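Local coordinates for light harvesting complex 1 Protein W (Rhodopseudomonas palustris, PDB 6Z5S) that probably sits at the gap in the light-harvesting 1 ring around the reaction centre, as an accessory membrane protein contacting bacteriochlorophyll a and spirilloxanthin, at residues E63-A67 / T68-R72. Residues are numbered along the deposited sequence; the frame is centred on the assembly and turned at random.
Sequences EVLDA and TAMLR. With LMT (dodecyl-beta-D-maltoside), chain B.
Leu71 N donates to Ala67 O at 2.9 Å, with the donor N tilted 25° from the carbonyl plane. Met70 N reaches Asp66 O at 3.2 Å. The second bond is the more bent at the acceptor: the donor stands above the carbonyl plane of Asp66, with a C=O...N angle of 129°. Both are i to i+4 bonds of a first helical turn, and Thr68 O continues the series by accepting from Arg72 N. Asp66 holds the N-cap position, yet its carboxylate makes no capping bond. This is where the loop following helix 37-57 turns into helix 67-89, whose transmembrane span is predicted to begin within this turn. Around the polar frame, Leu65 folds back from the loop onto the helix. Its chi1 of -68°, with CG beside the backbone N and anti to the carbonyl carbon, carries the branched end over the turn, where CD2 rests on Ala69 CB at 3.9 Å and CD1 meets Met70 SD at 3.6 Å. The leucine and methionine side chains cross nearly perpendicularly, and the thioether, bent at chi2 and chi3, also brings Met70 CE near the leucine methyl CD1. An alanine in place of Leu65 would probably leave the Met70 thioether without its partner from the loop and uncover the Ala69 methyl. Another flank of the turn faces detergent and pigment. Ala67 CB lies 3.2 Å from O2' of the dodecyl maltoside headgroup, and Leu71 CD1 is 3.9 Å from C1, the first carbon of its alkyl chain. Leu71 also touches a bacteriochlorophyll a, aromatic packing from a chain of another protein covers Ala67 and Leu71, and a weak hydrogen bond links Thr68 OG1 and an aromatic side chain of that chain.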
loop_
_atom_site.group_PDB
_atom_site.type_symbol
_atom_site.label_atom_id
_atom_site.label_comp_id
_atom_site.label_asym_id
_atom_site.label_seq_id
_atom_site.Cartn_x
_atom_site.Cartn_y
_atom_site.Cartn_z
ATOM N N GLU A 63 -48.879 28.994 27.510
ATOM C CA GLU A 63 -48.209 28.345 28.626
ATOM C C GLU A 63 -47.180 29.290 29.222
ATOM O O GLU A 63 -46.579 30.090 28.504
ATOM C CB GLU A 63 -47.538 27.045 28.167
ATOM C CG GLU A 63 -46.792 26.306 29.252
ATOM C CD GLU A 63 -47.703 25.814 30.351
ATOM O OE1 GLU A 63 -48.898 25.575 30.076
ATOM O OE2 GLU A 63 -47.225 25.672 31.496
ATOM N N VAL A 64 -46.983 29.192 30.535
ATOM C CA VAL A 64 -45.938 29.931 31.233
ATOM C C VAL A 64 -44.816 28.964 31.593
ATOM O O VAL A 64 -45.067 27.831 32.024
ATOM C CB VAL A 64 -46.497 30.649 32.478
ATOM C CG1 VAL A 64 -47.012 29.653 33.505
ATOM C CG2 VAL A 64 -45.447 31.559 33.083
ATOM N N LEU A 65 -43.576 29.401 31.394
ATOM C CA LEU A 65 -42.411 28.542 31.516
ATOM C C LEU A 65 -41.580 28.928 32.729
ATOM O O LEU A 65 -41.603 30.075 33.179
ATOM C CB LEU A 65 -41.542 28.620 30.263
ATOM C CG LEU A 65 -42.150 28.023 28.998
ATOM C CD1 LEU A 65 -41.096 27.876 27.920
ATOM C CD2 LEU A 65 -42.795 26.682 29.301
ATOM N N ASP A 66 -40.839 27.956 33.248
ATOM C CA ASP A 66 -39.889 28.197 34.325
ATOM C C ASP A 66 -38.598 28.752 33.733
ATOM O O ASP A 66 -38.535 29.136 32.564
ATOM C CB ASP A 66 -39.633 26.914 35.108
ATOM C CG ASP A 66 -40.838 26.463 35.889
ATOM O OD1 ASP A 66 -41.648 27.325 36.281
ATOM O OD2 ASP A 66 -40.979 25.243 36.113
ATOM N N ALA A 67 -37.540 28.798 34.541
ATOM C CA ALA A 67 -36.233 29.129 33.992
ATOM C C ALA A 67 -35.680 27.970 33.176
ATOM O O ALA A 67 -35.147 28.172 32.081
ATOM C CB ALA A 67 -35.270 29.509 35.113
ATOM N N THR A 68 -35.823 26.747 33.683
ATOM C CA THR A 68 -35.283 25.584 32.990
ATOM C C THR A 68 -35.990 25.355 31.661
ATOM O O THR A 68 -35.344 25.141 30.627
ATOM C CB THR A 68 -35.409 24.349 33.876
ATOM O OG1 THR A 68 -34.951 24.662 35.194
ATOM C CG2 THR A 68 -34.589 23.211 33.315
ATOM N N ALA A 69 -37.322 25.369 31.675
ATOM C CA ALA A 69 -38.072 25.158 30.446
ATOM C C ALA A 69 -37.798 26.269 29.447
ATOM O O ALA A 69 -37.659 26.015 28.245
ATOM C CB ALA A 69 -39.564 25.059 30.754
ATOM N N MET A 70 -37.694 27.507 29.928
ATOM C CA MET A 70 -37.384 28.610 29.031
ATOM C C MET A 70 -36.007 28.440 28.409
ATOM O O MET A 70 -35.813 28.742 27.229
ATOM C CB MET A 70 -37.474 29.936 29.773
ATOM C CG MET A 70 -37.742 31.109 28.865
ATOM S SD MET A 70 -39.378 30.991 28.120
ATOM C CE MET A 70 -38.961 30.670 26.408
ATOM N N LEU A 71 -35.036 27.954 29.184
ATOM C CA LEU A 71 -33.696 27.746 28.646
ATOM C C LEU A 71 -33.697 26.651 27.594
ATOM O O LEU A 71 -33.110 26.806 26.517
ATOM C CB LEU A 71 -32.724 27.403 29.770
ATOM C CG LEU A 71 -32.293 28.601 30.603
ATOM C CD1 LEU A 71 -31.225 28.202 31.596
ATOM C CD2 LEU A 71 -31.812 29.703 29.690
ATOM N N ARG A 72 -34.348 25.530 27.898
ATOM C CA ARG A 72 -34.436 24.450 26.924
ATOM C C ARG A 72 -35.111 24.920 25.646
ATOM O O ARG A 72 -34.733 24.506 24.545
ATOM C CB ARG A 72 -35.187 23.266 27.521
ATOM C CG ARG A 72 -35.458 22.151 26.535
ATOM C CD ARG A 72 -35.794 20.848 27.236
ATOM N NE ARG A 72 -36.898 20.995 28.180
ATOM C CZ ARG A 72 -36.746 21.070 29.497
ATOM N NH1 ARG A 72 -35.534 21.015 30.030
ATOM N NH2 ARG A 72 -37.805 21.206 30.281
HETATM C C1B LMT B . -33.876 31.848 39.156
HETATM C C2B LMT B . -34.278 30.428 39.578
HETATM C C3B LMT B . -35.260 30.492 40.757
HETATM C C4B LMT B . -36.382 31.502 40.440
HETATM C C5B LMT B . -35.722 32.873 40.214
HETATM C C6B LMT B . -36.100 33.831 41.338
HETATM O O1B LMT B . -34.388 32.122 37.891
HETATM O O2B LMT B . -34.864 29.842 38.496
HETATM O O3B LMT B . -34.617 30.779 41.933
HETATM O "O4'" LMT B . -37.048 31.133 39.295
HETATM O O5B LMT B . -34.320 32.790 40.085
HETATM O O6B LMT B . -35.517 35.056 41.128
HETATM C "C1'" LMT B . -32.527 32.335 34.676
HETATM C "C2'" LMT B . -31.963 31.930 36.039
HETATM C "C3'" LMT B . -32.314 32.982 37.119
HETATM C "C4'" LMT B . -33.829 33.217 37.202
HETATM C "C5'" LMT B . -34.356 33.218 35.746
HETATM C "C6'" LMT B . -35.520 34.140 35.481
HETATM O "O1'" LMT B . -31.511 32.661 33.835
HETATM O "O2'" LMT B . -32.563 30.758 36.392
HETATM O "O3'" LMT B . -31.679 34.154 36.877
HETATM O "O5'" LMT B . -33.313 33.499 34.848
HETATM O "O6'" LMT B . -35.575 35.015 36.536
HETATM C C1 LMT B . -30.697 31.582 33.443
HETATM C C2 LMT B . -29.328 32.171 33.318
HETATM C C3 LMT B . -28.484 31.681 32.191
HETATM C C4 LMT B . -27.285 32.584 32.113
HETATM C C5 LMT B . -26.756 32.616 30.726
HETATM C C6 LMT B . -26.239 33.960 30.349
HETATM C C7 LMT B . -25.776 33.963 28.922
HETATM C C8 LMT B . -26.769 33.233 28.096
HETATM C C9 LMT B . -26.731 33.551 26.644
HETATM C C10 LMT B . -27.479 32.459 25.928
HETATM C C11 LMT B . -28.707 32.030 26.659
HETATM C C12 LMT B . -29.398 30.910 25.964
#